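PDB 4RY1: periplasmic solute binding protein from Pectobacterium atrosepticum, which probably binds a sugar in the periplasm and delivers it to an ABC-type importer. Local coordinates for residues S50-I53 / E58-V61; G92-N97 / F308-P313; E204-Y209 / Q382-G387. One frame throughout, in Å; residues are numbered along the deposited sequence.

Contact 1: residues S50-I53 / E58-V61; sequences STQI and EPDV
Glu58 lays the aliphatic part of its side chain against Ile53, the two running at roughly a right angle to each other. The touching branch of the isoleucine is CG1: Ile53 CG1 lies 3.8 Å from Glu58 CB and about 4.0 Å from Glu58 CG and Glu58 CD, so that all three lie alongside this one carbon. Glu58 can do this because its CG stands between its own N and carbonyl carbon (chi1 69°) and the chain then bends at chi2 (-87°), folding back toward the helix. The carboxylate thereby comes close to the helix backbone: Glu58 OE1 sits 3.5 Å from Ile53 CA, while Glu58 OE2 accepts a hydrogen bond from a water (2.9 Å) that also donates to Ile53 O at 2.8 Å. OE2 is further hydrogen-bonded to Ser293 OG, so two bonds grip this one oxygen. The segments belong to the alpha-to-beta connection of an alpha/beta lobe of the periplasmic binding protein fold, in which helix 45-55 leads into strand 61-64, parallel to strand 3-10. One residue back along the helix, Gln52 points its CB at the loop and packs it 3.7 Å from Glu58 N. Beyond CG the chain is extended and crosses Pro59 nearly at right angles, bringing Gln52 OE1 to 3.5 Å from Pro59 CD, a van der Waals contact with the proline ring. Both Gln52 and Pro59 also touch Arg6 of strand 3-10, and Ile53 reaches Phe72 of helix 69-74.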
ATOM      1  N   SER A  50      14.269 -12.999   0.895  1.00 14.29           N
ATOM      2  CA  SER A  50      15.253 -12.788   1.973  1.00 13.36           C
ATOM      3  C   SER A  50      16.247 -13.958   2.041  1.00 14.26           C
ATOM      4  O   SER A  50      17.451 -13.774   2.161  1.00 14.48           O
ATOM      5  CB  SER A  50      14.556 -12.575   3.306  1.00 16.09           C
ATOM      6  OG  SER A  50      15.475 -12.192   4.307  1.00 18.88           O
ATOM      7  N   THR A  51      15.711 -15.157   1.918  1.00 13.93           N
ATOM      8  CA  THR A  51      16.539 -16.362   1.905  1.00 13.48           C
ATOM      9  C   THR A  51      17.464 -16.388   0.670  1.00 16.18           C
ATOM     10  O   THR A  51      18.654 -16.679   0.765  1.00 16.32           O
ATOM     11  CB  THR A  51      15.680 -17.620   2.005  1.00 16.23           C
ATOM     12  OG1 THR A  51      14.979 -17.594   3.253  1.00 16.59           O
ATOM     13  CG2 THR A  51      16.557 -18.888   1.904  1.00 17.61           C
ATOM     14  N   GLN A  52      16.926 -16.042  -0.498  1.00 15.10           N
ATOM     15  CA  GLN A  52      17.758 -15.953  -1.697  1.00 14.35           C
ATOM     16  C   GLN A  52      18.908 -14.969  -1.525  1.00 13.73           C
ATOM     17  O   GLN A  52      20.053 -15.261  -1.872  1.00 15.57           O
ATOM     18  CB  GLN A  52      16.917 -15.472  -2.891  1.00 16.32           C
ATOM     19  CG  GLN A  52      15.989 -16.527  -3.489  1.00 17.58           C
ATOM     20  CD  GLN A  52      15.129 -15.967  -4.609  1.00 19.34           C
ATOM     21  OE1 GLN A  52      14.731 -14.802  -4.560  1.00 21.33           O
ATOM     22  NE2 GLN A  52      14.832 -16.788  -5.599  1.00 26.95           N
ATOM     23  N   ILE A  53      18.575 -13.765  -1.068  1.00 12.87           N
ATOM     24  CA  ILE A  53      19.591 -12.729  -0.920  1.00 14.40           C
ATOM     25  C   ILE A  53      20.699 -13.214   0.040  1.00 15.39           C
ATOM     26  O   ILE A  53      21.884 -13.010  -0.208  1.00 15.33           O
ATOM     27  CB  ILE A  53      18.955 -11.402  -0.473  1.00 13.32           C
ATOM     28  CG1 ILE A  53      18.159 -10.837  -1.656  1.00 13.23           C
ATOM     29  CG2 ILE A  53      20.019 -10.412   0.013  1.00 16.17           C
ATOM     30  CD1 ILE A  53      17.324  -9.610  -1.338  1.00 16.31           C
ATOM     31  N   GLU A  58      19.416 -14.494  -5.456  1.00 14.86           N
ATOM     32  CA  GLU A  58      18.293 -13.667  -5.879  1.00 15.11           C
ATOM     33  C   GLU A  58      18.321 -13.377  -7.395  1.00 14.62           C
ATOM     34  O   GLU A  58      19.379 -13.382  -8.032  1.00 14.05           O
ATOM     35  CB  GLU A  58      18.291 -12.370  -5.086  1.00 14.15           C
ATOM     36  CG  GLU A  58      19.418 -11.396  -5.382  1.00 14.25           C
ATOM     37  CD  GLU A  58      20.710 -11.618  -4.591  1.00 15.42           C
ATOM     38  OE1 GLU A  58      20.996 -12.752  -4.120  1.00 16.50           O
ATOM     39  OE2 GLU A  58      21.446 -10.634  -4.480  1.00 21.89           O
ATOM     40  N   PRO A  59      17.144 -13.098  -7.966  1.00 13.93           N
ATOM     41  CA  PRO A  59      17.104 -12.726  -9.362  1.00 13.75           C
ATOM     42  C   PRO A  59      17.758 -11.401  -9.669  1.00 14.25           C
ATOM     43  O   PRO A  59      17.964 -10.565  -8.796  1.00 13.39           O
ATOM     44  CB  PRO A  59      15.618 -12.652  -9.681  1.00 16.03           C
ATOM     45  CG  PRO A  59      14.870 -12.965  -8.454  1.00 17.91           C
ATOM     46  CD  PRO A  59      15.829 -13.047  -7.325  1.00 13.98           C
ATOM     47  N   ASP A  60      18.070 -11.211 -10.942  1.00 13.18           N
ATOM     48  CA  ASP A  60      18.712  -9.966 -11.405  1.00 11.79           C
ATOM     49  C   ASP A  60      17.834  -8.735 -11.179  1.00 10.67           C
ATOM     50  O   ASP A  60      18.333  -7.665 -10.854  1.00 11.90           O
ATOM     51  CB  ASP A  60      19.074 -10.066 -12.884  1.00 12.21           C
ATOM     52  CG  ASP A  60      20.005 -11.228 -13.164  1.00 14.00           C
ATOM     53  OD1 ASP A  60      19.511 -12.354 -13.346  1.00 14.47           O
ATOM     54  OD2 ASP A  60      21.225 -11.007 -13.107  1.00 19.27           O
ATOM     55  N   VAL A  61      16.542  -8.913 -11.455  1.00 11.25           N
ATOM     56  CA  VAL A  61      15.527  -7.873 -11.244  1.00 10.68           C
ATOM     57  C   VAL A  61      14.483  -8.398 -10.272  1.00 10.34           C
ATOM     58  O   VAL A  61      13.923  -9.487 -10.467  1.00 11.47           O
ATOM     59  CB  VAL A  61      14.842  -7.430 -12.550  1.00 10.37           C
ATOM     60  CG1 VAL A  61      13.751  -6.374 -12.293  1.00 10.99           C
ATOM     61  CG2 VAL A  61      15.867  -6.852 -13.492  1.00 12.39           C
TER
HETATM   62  O   HOH W   1      22.978 -11.377  -2.146  1.00 17.08           O

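Contact 2: residues G92-N97 / F308-P313; sequences GDFPPN and FMLSNP
Leu310, in the last turn of helix 299-310, directs its CB toward Phe94 and meets the ring at its edge, near the ring plane, with Leu310 CB 4.2 Å from Phe94 CZ. It is the far end of the phenylalanine that does the touching. Ser311 follows, the first residue to leave helical geometry, and its hydroxyl approaches the same end of the ring obliquely, Ser311 OG lying 3.9 Å from Phe94 CZ. With chi1 at -61°, OG lies beside its own backbone N and faces the 92-97 segment. There a water bridges it to Asp93, lying 2.8 Å from Ser311 OG and 2.7 Å from Asp93 OD2. The hydroxyl is also hydrogen-bonded to Asn328 ND2. Asn312 is an N-cap: its OD1 accepts a hydrogen bond from Glu314 N, capping the start of helix 313-319. This is a tight helix-to-helix junction of the solute-binding protein fold, set against the loop that leads into helix 96-100. The Phe94 and Leu310 side chains both rest on Leu111 of strand 107-123, Ala327 and Asn328 adjoin the aromatic ring from a loop, and helix 13-29 packs against the preceding Phe308 and Met309.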
ATOM      1  N   GLY A  92      15.813  10.843 -15.454  1.00 22.55           N
ATOM      2  CA  GLY A  92      15.312  12.220 -15.619  1.00 23.03           C
ATOM      3  C   GLY A  92      13.840  12.322 -15.975  1.00 24.62           C
ATOM      4  O   GLY A  92      13.236  13.370 -15.797  1.00 24.77           O
ATOM      5  N   ASP A  93      13.255  11.228 -16.465  1.00 23.01           N
ATOM      6  CA  ASP A  93      11.805  11.190 -16.744  1.00 22.43           C
ATOM      7  C   ASP A  93      10.924  11.070 -15.509  1.00 20.64           C
ATOM      8  O   ASP A  93       9.731  11.400 -15.560  1.00 24.47           O
ATOM      9  CB  ASP A  93      11.434  10.013 -17.646  1.00 27.54           C
ATOM     10  CG  ASP A  93      11.930  10.165 -19.066  1.00 39.38           C
ATOM     11  OD1 ASP A  93      12.271  11.291 -19.496  1.00 40.15           O
ATOM     12  OD2 ASP A  93      11.970   9.127 -19.759  1.00 49.08           O
ATOM     13  N   PHE A  94      11.501  10.571 -14.414  1.00 19.56           N
ATOM     14  CA  PHE A  94      10.740  10.240 -13.212  1.00 17.59           C
ATOM     15  C   PHE A  94      10.679  11.413 -12.250  1.00 19.40           C
ATOM     16  O   PHE A  94      11.619  12.196 -12.169  1.00 21.19           O
ATOM     17  CB  PHE A  94      11.306   8.993 -12.526  1.00 18.41           C
ATOM     18  CG  PHE A  94      11.129   7.747 -13.337  1.00 17.04           C
ATOM     19  CD1 PHE A  94      12.039   7.430 -14.317  1.00 16.66           C
ATOM     20  CD2 PHE A  94      10.034   6.913 -13.155  1.00 20.17           C
ATOM     21  CE1 PHE A  94      11.891   6.312 -15.097  1.00 17.36           C
ATOM     22  CE2 PHE A  94       9.885   5.779 -13.949  1.00 18.65           C
ATOM     23  CZ  PHE A  94      10.815   5.473 -14.902  1.00 16.13           C
ATOM     24  N   PRO A  95       9.578  11.535 -11.521  1.00 20.06           N
ATOM     25  CA  PRO A  95       9.481  12.663 -10.610  1.00 20.38           C
ATOM     26  C   PRO A  95      10.607  12.601  -9.573  1.00 20.16           C
ATOM     27  O   PRO A  95      10.837  11.542  -8.986  1.00 18.91           O
ATOM     28  CB  PRO A  95       8.114  12.466  -9.962  1.00 24.93           C
ATOM     29  CG  PRO A  95       7.340  11.656 -10.950  1.00 27.38           C
ATOM     30  CD  PRO A  95       8.347  10.727 -11.545  1.00 22.75           C
ATOM     31  N   PRO A  96      11.340  13.700  -9.377  1.00 21.29           N
ATOM     32  CA  PRO A  96      12.430  13.647  -8.395  1.00 23.18           C
ATOM     33  C   PRO A  96      12.006  13.175  -7.017  1.00 22.30           C
ATOM     34  O   PRO A  96      12.752  12.449  -6.345  1.00 19.09           O
ATOM     35  CB  PRO A  96      12.895  15.096  -8.323  1.00 23.06           C
ATOM     36  CG  PRO A  96      12.589  15.652  -9.665  1.00 27.22           C
ATOM     37  CD  PRO A  96      11.354  14.957 -10.149  1.00 23.57           C
ATOM     38  N   ASN A  97      10.829  13.605  -6.582  1.00 21.70           N
ATOM     39  CA  ASN A  97      10.311  13.175  -5.284  1.00 23.57           C
ATOM     40  C   ASN A  97      10.144  11.649  -5.212  1.00 24.28           C
ATOM     41  O   ASN A  97      10.382  11.050  -4.170  1.00 24.34           O
ATOM     42  CB  ASN A  97       8.981  13.877  -4.944  1.00 34.87           C
ATOM     43  CG  ASN A  97       9.166  15.338  -4.566  1.00 74.57           C
ATOM     44  OD1 ASN A  97      10.296  15.816  -4.407  1.00 44.10           O
ATOM     45  ND2 ASN A  97       8.048  16.055  -4.406  1.00 61.38           N
ATOM     46  N   PHE A 308      12.313  -0.866 -20.381  1.00 11.57           N
ATOM     47  CA  PHE A 308      11.337  -1.311 -21.364  1.00 12.67           C
ATOM     48  C   PHE A 308       9.941  -1.367 -20.760  1.00 11.69           C
ATOM     49  O   PHE A 308       8.954  -0.897 -21.350  1.00 13.01           O
ATOM     50  CB  PHE A 308      11.753  -2.656 -21.970  1.00 12.17           C
ATOM     51  CG  PHE A 308      10.921  -3.064 -23.147  1.00 11.88           C
ATOM     52  CD1 PHE A 308       9.737  -3.756 -22.973  1.00 12.38           C
ATOM     53  CD2 PHE A 308      11.300  -2.700 -24.427  1.00 14.23           C
ATOM     54  CE1 PHE A 308       8.965  -4.105 -24.050  1.00 14.42           C
ATOM     55  CE2 PHE A 308      10.527  -3.055 -25.517  1.00 14.15           C
ATOM     56  CZ  PHE A 308       9.360  -3.766 -25.322  1.00 15.45           C
ATOM     57  N   MET A 309       9.860  -1.936 -19.563  1.00 11.01           N
ATOM     58  CA  MET A 309       8.581  -2.057 -18.840  0.50 10.62           C
ATOM     59  C   MET A 309       7.965  -0.709 -18.424  1.00 10.75           C
ATOM     60  O   MET A 309       6.747  -0.522 -18.492  1.00 11.57           O
ATOM     61  CB  MET A 309       8.753  -2.953 -17.592  0.50 10.85           C
ATOM     62  CG  MET A 309       9.016  -4.431 -17.906  0.50 11.53           C
ATOM     63  SD  MET A 309       9.085  -5.539 -16.421  0.50  9.76           S
ATOM     64  CE  MET A 309       8.642  -7.099 -17.199  0.50 19.38           C
ATOM     65  N   LEU A 310       8.805   0.212 -17.983  1.00 11.78           N
ATOM     66  CA  LEU A 310       8.329   1.456 -17.359  1.00 11.99           C
ATOM     67  C   LEU A 310       8.234   2.661 -18.291  1.00 12.44           C
ATOM     68  O   LEU A 310       7.520   3.622 -18.002  1.00 14.71           O
ATOM     69  CB  LEU A 310       9.188   1.801 -16.137  1.00 12.20           C
ATOM     70  CG  LEU A 310       9.196   0.770 -15.004  1.00 15.38           C
ATOM     71  CD1 LEU A 310       9.959   1.328 -13.796  1.00 16.33           C
ATOM     72  CD2 LEU A 310       7.820   0.268 -14.624  1.00 15.45           C
ATOM     73  N   SER A 311       8.961   2.609 -19.388  1.00 11.97           N
ATOM     74  CA  SER A 311       9.083   3.765 -20.288  1.00 13.74           C
ATOM     75  C   SER A 311       8.859   3.470 -21.754  1.00 14.16           C
ATOM     76  O   SER A 311       8.391   4.357 -22.475  1.00 17.08           O
ATOM     77  CB  SER A 311      10.450   4.432 -20.069  1.00 16.14           C
ATOM     78  OG  SER A 311      10.584   4.904 -18.717  1.00 17.86           O
ATOM     79  N   ASN A 312       9.207   2.290 -22.239  1.00 12.99           N
ATOM     80  CA  ASN A 312       9.046   1.987 -23.663  1.00 12.64           C
ATOM     81  C   ASN A 312       7.564   1.794 -23.954  1.00 14.58           C
ATOM     82  O   ASN A 312       6.902   1.044 -23.258  1.00 13.40           O
ATOM     83  CB  ASN A 312       9.821   0.718 -24.040  1.00 13.22           C
ATOM     84  CG  ASN A 312       9.803   0.422 -25.537  1.00 15.20           C
ATOM     85  OD1 ASN A 312       8.748   0.228 -26.128  1.00 19.10           O
ATOM     86  ND2 ASN A 312      10.980   0.354 -26.143  1.00 17.92           N
ATOM     87  N   PRO A 313       7.020   2.448 -25.005  1.00 14.29           N
ATOM     88  CA  PRO A 313       5.584   2.326 -25.306  1.00 13.72           C
ATOM     89  C   PRO A 313       5.063   0.876 -25.349  1.00 12.25           C
ATOM     90  O   PRO A 313       3.956   0.602 -24.906  1.00 12.74           O
ATOM     91  CB  PRO A 313       5.472   3.019 -26.678  1.00 13.69           C
ATOM     92  CG  PRO A 313       6.521   4.080 -26.616  1.00 16.04           C
ATOM     93  CD  PRO A 313       7.685   3.439 -25.878  1.00 15.23           C
TER
HETATM   94  O   HOH W   2      12.676   6.690 -18.743  1.00 26.75           O

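Contact 3: residues E204-Y209 / Q382-G387; sequences ELFGFY and QKLDYG
Tyr209 of helix 199-214 meets the carboxylate of Asp385, on helix 371-385, with the edge of its ring, Asp385 CG lying in the ring plane. Its phenol donates a short hydrogen bond, Tyr209 OH to Asp385 OD2 at 2.6 Å, received on the syn lone pair of that oxygen. The other oxygen, Asp385 OD1, comes to the ring edge 3.4 Å from Tyr209 CE2, and the planes of ring and carboxylate are turned only 26° apart. Tyr209 CG is anti to the backbone N (chi1 178°), which sends the phenol toward the 382-387 segment. Asp385 OD2 has a second donor in Gln221 N, so two hydrogen bonds hold this oxygen, which should limit rotation of the carboxylate. One turn earlier on the first helix, Phe206 CD1 meets Leu384 CD1 at 3.9 Å, the methyl coming obliquely to the ring. Trp377 and Phe398 add aromatic neighbours to Phe206, the latter edge-to-face. Helix 371-385, packed here on helix 199-214 with Val394 of helix 391-409 touching Leu384, ends in a Schellman motif, a common alpha-helix terminus: Gly387, at positive phi, is the C-prime residue, with Gly387 N bonded to Leu384 O and Asn388 N to Lys383 O.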
ATOM      1  N   GLU A 204      -4.843   7.815  22.739  1.00 24.93           N
ATOM      2  CA  GLU A 204      -5.759   8.475  21.831  1.00 25.80           C
ATOM      3  C   GLU A 204      -5.902   7.664  20.539  1.00 24.35           C
ATOM      4  O   GLU A 204      -6.992   7.571  19.988  1.00 25.05           O
ATOM      5  CB  GLU A 204      -5.272   9.899  21.543  1.00 25.44           C
ATOM      6  CG  GLU A 204      -6.172  10.700  20.616  1.00 25.33           C
ATOM      7  CD  GLU A 204      -5.782  12.161  20.515  1.00 19.95           C
ATOM      8  OE1 GLU A 204      -4.688  12.521  21.007  1.00 27.68           O
ATOM      9  OE2 GLU A 204      -6.542  12.923  19.883  1.00 26.35           O
ATOM     10  N   LEU A 205      -4.797   7.063  20.092  1.00 21.09           N
ATOM     11  CA  LEU A 205      -4.780   6.236  18.873  1.00 20.91           C
ATOM     12  C   LEU A 205      -5.642   4.993  19.075  1.00 20.82           C
ATOM     13  O   LEU A 205      -6.497   4.669  18.235  1.00 20.46           O
ATOM     14  CB  LEU A 205      -3.343   5.840  18.507  1.00 19.96           C
ATOM     15  CG  LEU A 205      -3.201   4.850  17.346  1.00 19.50           C
ATOM     16  CD1 LEU A 205      -3.602   5.478  16.023  1.00 23.04           C
ATOM     17  CD2 LEU A 205      -1.775   4.324  17.321  1.00 18.95           C
ATOM     18  N   PHE A 206      -5.420   4.298  20.187  1.00 18.66           N
ATOM     19  CA  PHE A 206      -6.284   3.158  20.540  1.00 20.37           C
ATOM     20  C   PHE A 206      -7.728   3.586  20.795  1.00 21.12           C
ATOM     21  O   PHE A 206      -8.671   2.877  20.429  1.00 22.83           O
ATOM     22  CB  PHE A 206      -5.716   2.329  21.683  1.00 21.08           C
ATOM     23  CG  PHE A 206      -4.614   1.414  21.255  1.00 20.50           C
ATOM     24  CD1 PHE A 206      -4.891   0.155  20.727  1.00 19.02           C
ATOM     25  CD2 PHE A 206      -3.297   1.840  21.295  1.00 21.86           C
ATOM     26  CE1 PHE A 206      -3.855  -0.676  20.308  1.00 20.82           C
ATOM     27  CE2 PHE A 206      -2.265   1.025  20.862  1.00 21.95           C
ATOM     28  CZ  PHE A 206      -2.538  -0.240  20.379  1.00 18.46           C
ATOM     29  N   GLY A 207      -7.911   4.761  21.385  1.00 19.91           N
ATOM     30  CA  GLY A 207      -9.269   5.301  21.564  1.00 23.27           C
ATOM     31  C   GLY A 207     -10.009   5.524  20.246  1.00 22.16           C
ATOM     32  O   GLY A 207     -11.211   5.335  20.152  1.00 25.59           O
ATOM     33  N   PHE A 208      -9.264   5.945  19.229  1.00 21.66           N
ATOM     34  CA  PHE A 208      -9.790   6.179  17.876  1.00 22.27           C
ATOM     35  C   PHE A 208     -10.320   4.849  17.289  1.00 20.68           C
ATOM     36  O   PHE A 208     -11.437   4.791  16.747  1.00 19.54           O
ATOM     37  CB  PHE A 208      -8.677   6.794  17.034  1.00 19.62           C
ATOM     38  CG  PHE A 208      -9.007   6.968  15.569  1.00 20.56           C
ATOM     39  CD1 PHE A 208      -9.660   8.101  15.112  1.00 22.36           C
ATOM     40  CD2 PHE A 208      -8.623   6.012  14.637  1.00 20.46           C
ATOM     41  CE1 PHE A 208      -9.937   8.275  13.769  1.00 23.09           C
ATOM     42  CE2 PHE A 208      -8.896   6.188  13.292  1.00 18.90           C
ATOM     43  CZ  PHE A 208      -9.548   7.312  12.852  1.00 23.08           C
ATOM     44  N   TYR A 209      -9.528   3.787  17.432  1.00 19.25           N
ATOM     45  CA  TYR A 209      -9.980   2.435  17.068  1.00 18.82           C
ATOM     46  C   TYR A 209     -11.269   2.018  17.817  1.00 19.88           C
ATOM     47  O   TYR A 209     -12.254   1.574  17.221  1.00 20.36           O
ATOM     48  CB  TYR A 209      -8.879   1.391  17.294  1.00 17.90           C
ATOM     49  CG  TYR A 209      -9.395   0.016  16.952  1.00 18.91           C
ATOM     50  CD1 TYR A 209      -9.457  -0.409  15.634  1.00 16.46           C
ATOM     51  CD2 TYR A 209      -9.875  -0.839  17.933  1.00 18.73           C
ATOM     52  CE1 TYR A 209      -9.956  -1.652  15.302  1.00 16.94           C
ATOM     53  CE2 TYR A 209     -10.384  -2.074  17.613  1.00 18.64           C
ATOM     54  CZ  TYR A 209     -10.411  -2.491  16.294  1.00 16.22           C
ATOM     55  OH  TYR A 209     -10.938  -3.724  15.983  1.00 17.35           O
ATOM     56  N   GLN A 382      -7.050  -7.067  19.102  1.00 16.72           N
ATOM     57  CA  GLN A 382      -7.704  -8.324  19.460  1.00 17.61           C
ATOM     58  C   GLN A 382      -7.885  -8.426  20.981  1.00 20.23           C
ATOM     59  O   GLN A 382      -8.929  -8.810  21.448  1.00 21.70           O
ATOM     60  CB  GLN A 382      -6.970  -9.511  18.844  1.00 19.38           C
ATOM     61  CG  GLN A 382      -7.191  -9.505  17.335  1.00 19.26           C
ATOM     62  CD  GLN A 382      -6.250 -10.367  16.534  1.00 19.13           C
ATOM     63  OE1 GLN A 382      -5.387 -11.067  17.069  1.00 23.49           O
ATOM     64  NE2 GLN A 382      -6.426 -10.331  15.205  1.00 19.98           N
ATOM     65  N   LYS A 383      -6.886  -8.017  21.742  1.00 20.99           N
ATOM     66  CA  LYS A 383      -7.017  -7.965  23.198  1.00 25.15           C
ATOM     67  C   LYS A 383      -8.207  -7.101  23.624  1.00 21.68           C
ATOM     68  O   LYS A 383      -9.002  -7.496  24.499  1.00 24.23           O
ATOM     69  CB  LYS A 383      -5.721  -7.455  23.829  1.00 28.37           C
ATOM     70  CG  LYS A 383      -4.727  -8.570  24.130  1.00 49.81           C
ATOM     71  CD  LYS A 383      -3.273  -8.127  24.286  1.00 73.25           C
ATOM     72  CE  LYS A 383      -3.101  -6.641  24.562  1.00108.53           C
ATOM     73  NZ  LYS A 383      -1.712  -6.266  24.942  1.00 92.50           N
ATOM     74  N   LEU A 384      -8.313  -5.918  23.024  1.00 20.00           N
ATOM     75  CA  LEU A 384      -9.449  -5.026  23.275  1.00 22.27           C
ATOM     76  C   LEU A 384     -10.779  -5.662  22.907  1.00 20.62           C
ATOM     77  O   LEU A 384     -11.696  -5.718  23.719  1.00 25.72           O
ATOM     78  CB  LEU A 384      -9.319  -3.682  22.559  1.00 21.67           C
ATOM     79  CG  LEU A 384      -8.230  -2.736  23.050  1.00 24.41           C
ATOM     80  CD1 LEU A 384      -8.168  -1.526  22.136  1.00 26.97           C
ATOM     81  CD2 LEU A 384      -8.503  -2.321  24.488  1.00 28.13           C
ATOM     82  N   ASP A 385     -10.868  -6.132  21.675  1.00 20.05           N
ATOM     83  CA  ASP A 385     -12.131  -6.623  21.114  1.00 19.83           C
ATOM     84  C   ASP A 385     -12.662  -7.927  21.708  1.00 21.81           C
ATOM     85  O   ASP A 385     -13.870  -8.185  21.652  1.00 22.57           O
ATOM     86  CB  ASP A 385     -11.987  -6.795  19.608  1.00 17.96           C
ATOM     87  CG  ASP A 385     -11.921  -5.475  18.857  1.00 18.48           C
ATOM     88  OD1 ASP A 385     -12.080  -4.398  19.467  1.00 22.29           O
ATOM     89  OD2 ASP A 385     -11.688  -5.533  17.633  1.00 18.17           O
ATOM     90  N   TYR A 386     -11.759  -8.742  22.249  1.00 20.47           N
ATOM     91  CA  TYR A 386     -12.122  -9.983  22.963  1.00 30.10           C
ATOM     92  C   TYR A 386     -12.306  -9.774  24.488  1.00 53.44           C
ATOM     93  O   TYR A 386     -12.505 -10.735  25.231  1.00 88.92           O
ATOM     94  CB  TYR A 386     -11.102 -11.092  22.658  1.00 39.05           C
ATOM     95  CG  TYR A 386     -11.299 -11.732  21.281  1.00 26.00           C
ATOM     96  CD1 TYR A 386     -10.837 -11.100  20.115  1.00 25.39           C
ATOM     97  CD2 TYR A 386     -11.946 -12.953  21.138  1.00 68.29           C
ATOM     98  CE1 TYR A 386     -11.012 -11.664  18.872  1.00 62.76           C
ATOM     99  CE2 TYR A 386     -12.120 -13.525  19.890  1.00 49.47           C
ATOM    100  CZ  TYR A 386     -11.654 -12.869  18.765  1.00 66.76           C
ATOM    101  OH  TYR A 386     -11.819 -13.411  17.521  1.00 37.92           O
ATOM    102  N   GLY A 387     -12.267  -8.516  24.931  1.00 31.19           N
ATOM    103  CA  GLY A 387     -12.450  -8.154  26.357  1.00 81.98           C
ATOM    104  C   GLY A 387     -11.353  -8.597  27.297  1.00 81.98           C
ATOM    105  O   GLY A 387     -11.599  -8.855  28.469  1.00 46.08           O
TER

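In the fold
From the N terminus, contact 1 closes first, a short local loop that joins helix 45-55 to the chain on its way into strand 61-64. Contact 2 opens next at residues 92-97 and closes only at 308-313, tying the loop before helix 96-100 to the end of helix 299-310. Before it closes, contact 3 opens on helix 199-214; it closes on helix 371-385, so contacts 2 and 3 cross along the chain while contact 1 precedes both. Contacts 1 and 2 lie in the same part of the chain, with centres about 24 Å apart, whereas contact 3 joins its two helices on the other side of the chain's centre from contact 2.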